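Local coordinates for Non-structural protein (Porcine reproductive and respiratory syndrome virus, PDB 3IFU) that is the leader protease Nsp1alpha, a zinc-binding papain-like cysteine protease cut from the viral polyprotein that probably also suppresses host interferon-beta production, at residues C8-N13 against C25-S30; W128-G133 against A155-T160. All coordinates share one frame; numbering follows the deposited sequence.

Contact 1: residues C8-N13 against C25-S30. With ZN (zinc ion), chain C.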
# COMPACT_ATOMS: atom_id res chain seq x y z
N CYS A 8 -17.41 -1.60 -10.96
CA CYS A 8 -17.04 -0.76 -12.10
C CYS A 8 -18.10 -0.88 -13.19
O CYS A 8 -18.58 -1.98 -13.49
CB CYS A 8 -15.69 -1.20 -12.66
SG CYS A 8 -15.44 -0.73 -14.40
N THR A 9 -18.46 0.25 -13.80
CA THR A 9 -19.46 0.26 -14.85
C THR A 9 -18.97 0.98 -16.09
O THR A 9 -19.73 1.72 -16.72
CB THR A 9 -20.76 0.95 -14.39
OG1 THR A 9 -21.09 0.52 -13.06
CG2 THR A 9 -21.92 0.57 -15.32
N CYS A 10 -17.70 0.78 -16.43
CA CYS A 10 -17.12 1.41 -17.62
C CYS A 10 -17.28 0.44 -18.78
O CYS A 10 -17.67 -0.71 -18.59
CB CYS A 10 -15.63 1.69 -17.40
SG CYS A 10 -15.24 3.03 -16.24
N THR A 11 -17.00 0.91 -20.00
CA THR A 11 -17.08 0.04 -21.16
C THR A 11 -16.06 -1.08 -20.90
O THR A 11 -14.95 -0.82 -20.44
CB THR A 11 -16.74 0.81 -22.45
OG1 THR A 11 -15.44 1.39 -22.34
CG2 THR A 11 -17.75 1.93 -22.67
N PRO A 12 -16.42 -2.34 -21.21
CA PRO A 12 -15.50 -3.46 -20.98
C PRO A 12 -14.12 -3.37 -21.63
O PRO A 12 -13.27 -4.23 -21.40
CB PRO A 12 -16.30 -4.66 -21.46
CG PRO A 12 -17.06 -4.09 -22.60
CD PRO A 12 -17.56 -2.78 -22.03
N ASN A 13 -13.89 -2.34 -22.45
CA ASN A 13 -12.59 -2.20 -23.10
C ASN A 13 -11.65 -1.33 -22.27
O ASN A 13 -10.54 -1.01 -22.70
CB ASN A 13 -12.75 -1.64 -24.51
CG ASN A 13 -12.99 -0.15 -24.53
OD1 ASN A 13 -13.93 0.35 -23.91
ND2 ASN A 13 -12.14 0.58 -25.24
N CYS A 25 -10.42 -1.59 -12.22
CA CYS A 25 -10.48 -0.90 -13.49
C CYS A 25 -9.47 0.24 -13.50
O CYS A 25 -9.34 0.99 -12.54
CB CYS A 25 -11.87 -0.33 -13.71
SG CYS A 25 -11.96 0.82 -15.10
N THR A 26 -8.74 0.36 -14.61
CA THR A 26 -7.74 1.40 -14.78
C THR A 26 -8.36 2.80 -14.84
O THR A 26 -7.74 3.79 -14.46
CB THR A 26 -6.92 1.13 -16.05
OG1 THR A 26 -5.97 0.09 -15.79
CG2 THR A 26 -6.18 2.37 -16.50
N ARG A 27 -9.60 2.87 -15.31
CA ARG A 27 -10.31 4.14 -15.46
C ARG A 27 -10.93 4.76 -14.21
O ARG A 27 -10.69 5.93 -13.92
CB ARG A 27 -11.42 4.00 -16.52
CG ARG A 27 -10.97 4.23 -17.94
CD ARG A 27 -11.92 5.19 -18.64
NE ARG A 27 -13.03 4.54 -19.33
CZ ARG A 27 -12.90 3.79 -20.42
NH1 ARG A 27 -11.70 3.58 -20.95
NH2 ARG A 27 -13.97 3.26 -21.00
N CYS A 28 -11.74 3.99 -13.48
CA CYS A 28 -12.42 4.49 -12.29
C CYS A 28 -11.91 3.96 -10.96
O CYS A 28 -12.42 4.33 -9.90
CB CYS A 28 -13.92 4.20 -12.38
SG CYS A 28 -14.33 2.44 -12.28
N LEU A 29 -10.92 3.06 -11.00
CA LEU A 29 -10.33 2.49 -9.79
C LEU A 29 -11.32 1.69 -8.94
O LEU A 29 -11.09 1.48 -7.75
CB LEU A 29 -9.70 3.61 -8.96
CG LEU A 29 -8.77 4.52 -9.75
CD1 LEU A 29 -8.42 5.78 -8.97
CD2 LEU A 29 -7.52 3.73 -10.12
N SER A 30 -12.42 1.25 -9.55
CA SER A 30 -13.41 0.46 -8.83
C SER A 30 -13.22 -1.00 -9.18
O SER A 30 -12.76 -1.32 -10.28
CB SER A 30 -14.82 0.91 -9.21
OG SER A 30 -15.01 2.28 -8.92
ZN ZN C . -14.24 1.50 -14.54
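The Cys4 zinc site of the N-terminal zinc finger joins residues 8-13 to 25-30: C8 and C10 from one loop, C25 at the end of strand 23-25 and C28 in the loop after it close round a single zinc ion. The bonds from C8 SG and C10 SG to zinc are each 2.5 Å, and those from C25 SG and C28 SG are each 2.4 Å. C8 turns its SG away from the backbone N (chi1 157°), which also lays it against C25 CB at 3.7 Å. Backbone amides donate to two of the sulfurs, C10 N to C8 SG at 3.4 Å and C28 N to C25 SG at 3.6 Å, long but nearly straight bonds that would probably temper the negative charge of the thiolates. R27, its chain bent at chi2 and chi3, passes C10 SG with its CB 4.0 Å away and brings its guanidinium edge to T11, where R27 NH2 makes a weak bond to T11 OG1. On the far side of the loop, L29 packs on F17 and F94, and also on P163 of the second subunit. Two short cysteine segments, the second a CxxC turn leaving a small hairpin, clamp one metal as in a Cys4 zinc finger.

Contact 2: residues W128-G133 against A155-T160; sequences WYPIVG and ATHVLT
W128 lies with its six-membered ring over L159, whose CB stands 3.4 Å from the ring centroid and only 11° off the normal, a CH-pi contact. The leucine branches follow the same rings, CD1 near the pyrrole side and CD2 near W128 CZ2. H157 CB lies obliquely to the same ring, 3.8 Å from W128 CE3, and the imidazole slants across P130, with H157 CE1 4.0 Å from P130 CG. H157 ND1 also gives a weak bond to Y129 O, an oxygen already held by V158 N at 2.9 Å in its carbonyl plane; Y129 N returns a weak bond to V158 O, completing the hydrogen-bonded pair. On the other face of the sheet Y129 CB touches V158 CG1. With its CG trans to the carbonyl carbon (chi1 -66°), Y129 sends its ring across the T160 side chain at about a right angle, Y129 CE2 3.5 Å from T160 CG2. A water bridges Y129 OH to T160 O. Past the strand end, I131 N donates to T156 O at 2.9 Å, while I131 CD1 rests on A155 CB. Further out, P175 touches both W128 and H157, and Y141 touches I131 and V158. A142 on the neighbouring strand pairs with two consecutive residues, T156 and H157, a classic beta bulge. Here the outermost strand within this chain, 127-130, pairs with an inner strand of the antiparallel sheet in this papain-like protease.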
# COMPACT_ATOMS: atom_id res chain seq x y z
N TRP A 128 15.50 -0.43 -6.60
CA TRP A 128 15.35 -1.85 -6.32
C TRP A 128 16.16 -2.15 -5.07
O TRP A 128 17.14 -1.47 -4.79
CB TRP A 128 15.89 -2.72 -7.47
CG TRP A 128 14.99 -2.78 -8.66
CD1 TRP A 128 15.15 -2.12 -9.85
CD2 TRP A 128 13.77 -3.53 -8.78
NE1 TRP A 128 14.10 -2.40 -10.70
CE2 TRP A 128 13.24 -3.27 -10.07
CE3 TRP A 128 13.07 -4.39 -7.93
CZ2 TRP A 128 12.04 -3.84 -10.52
CZ3 TRP A 128 11.88 -4.96 -8.38
CH2 TRP A 128 11.38 -4.68 -9.66
N TYR A 129 15.74 -3.15 -4.31
CA TYR A 129 16.45 -3.51 -3.09
C TYR A 129 16.42 -5.02 -2.94
O TYR A 129 15.42 -5.66 -3.28
CB TYR A 129 15.79 -2.90 -1.86
CG TYR A 129 15.84 -1.39 -1.78
CD1 TYR A 129 16.88 -0.74 -1.12
CD2 TYR A 129 14.85 -0.61 -2.38
CE1 TYR A 129 16.92 0.64 -1.03
CE2 TYR A 129 14.89 0.78 -2.30
CZ TYR A 129 15.92 1.40 -1.63
OH TYR A 129 15.96 2.78 -1.56
N PRO A 130 17.53 -5.60 -2.46
CA PRO A 130 17.59 -7.06 -2.27
C PRO A 130 16.70 -7.32 -1.06
O PRO A 130 16.90 -6.71 -0.01
CB PRO A 130 19.05 -7.31 -1.94
CG PRO A 130 19.76 -6.19 -2.66
CD PRO A 130 18.87 -5.01 -2.35
N ILE A 131 15.71 -8.19 -1.20
CA ILE A 131 14.82 -8.46 -0.08
C ILE A 131 15.61 -9.07 1.07
O ILE A 131 16.30 -10.07 0.90
CB ILE A 131 13.67 -9.41 -0.48
CG1 ILE A 131 12.82 -8.77 -1.57
CG2 ILE A 131 12.82 -9.71 0.74
CD1 ILE A 131 11.85 -9.74 -2.24
N VAL A 132 15.52 -8.45 2.25
CA VAL A 132 16.22 -8.92 3.44
C VAL A 132 15.28 -8.89 4.63
O VAL A 132 15.70 -9.13 5.77
CB VAL A 132 17.44 -8.04 3.77
CG1 VAL A 132 18.60 -8.38 2.86
CG2 VAL A 132 17.07 -6.56 3.64
N GLY A 133 14.01 -8.59 4.37
CA GLY A 133 13.03 -8.51 5.43
C GLY A 133 11.75 -7.85 4.94
O GLY A 133 11.62 -7.52 3.77
N ALA A 155 10.74 -14.42 -4.75
CA ALA A 155 11.10 -13.02 -4.96
C ALA A 155 12.46 -12.70 -4.32
O ALA A 155 12.75 -13.14 -3.21
CB ALA A 155 10.02 -12.10 -4.39
N THR A 156 13.28 -11.93 -5.03
CA THR A 156 14.61 -11.58 -4.53
C THR A 156 14.79 -10.07 -4.42
O THR A 156 15.70 -9.61 -3.73
CB THR A 156 15.71 -12.12 -5.46
OG1 THR A 156 15.68 -11.41 -6.70
CG2 THR A 156 15.50 -13.60 -5.75
N HIS A 157 13.94 -9.31 -5.10
CA HIS A 157 14.06 -7.86 -5.06
C HIS A 157 12.73 -7.14 -4.92
O HIS A 157 11.68 -7.65 -5.30
CB HIS A 157 14.76 -7.37 -6.32
CG HIS A 157 16.17 -7.86 -6.44
ND1 HIS A 157 17.21 -7.30 -5.73
CD2 HIS A 157 16.69 -8.91 -7.12
CE1 HIS A 157 18.31 -7.99 -5.96
NE2 HIS A 157 18.03 -8.97 -6.80
N VAL A 158 12.79 -5.94 -4.35
CA VAL A 158 11.59 -5.13 -4.17
C VAL A 158 11.87 -3.72 -4.67
O VAL A 158 12.88 -3.11 -4.31
CB VAL A 158 11.15 -5.09 -2.70
CG1 VAL A 158 12.26 -4.50 -1.84
CG2 VAL A 158 9.86 -4.28 -2.57
N LEU A 159 10.98 -3.22 -5.51
CA LEU A 159 11.08 -1.88 -6.08
C LEU A 159 10.23 -0.94 -5.23
O LEU A 159 9.01 -1.12 -5.14
CB LEU A 159 10.57 -1.90 -7.52
CG LEU A 159 10.50 -0.58 -8.29
CD1 LEU A 159 11.90 -0.04 -8.52
CD2 LEU A 159 9.80 -0.82 -9.63
N THR A 160 10.86 0.04 -4.61
CA THR A 160 10.11 0.97 -3.78
C THR A 160 10.68 2.38 -3.81
O THR A 160 11.86 2.59 -4.09
CB THR A 160 10.04 0.49 -2.32
OG1 THR A 160 9.19 1.36 -1.57
CG2 THR A 160 11.43 0.47 -1.70
O HOH W 1 13.62 4.27 -2.54

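Contact 1 and contact 2 follow one another along the chain, the zinc loops closing before the strand pair opens, and they sit on opposite sides of the chain's centre. Their centres are about 31 Å apart and their nearest atoms about 17 Å, so they do not touch. They share no sheet: residues 8-13 and 25-30 flank the two-stranded hairpin of strands 16-18 and 23-25, whereas the strand parts of 128-133 and 155-160 belong to the four-stranded antiparallel sheet. The first lies in the N-terminal zinc finger, the second in the papain-like cysteine proteinase part, nearer the other zinc site, of C70, C76, H146 and M180. The contacts thus lie in two separately built parts of Nsp1alpha, a metal-centred finger and a beta sheet.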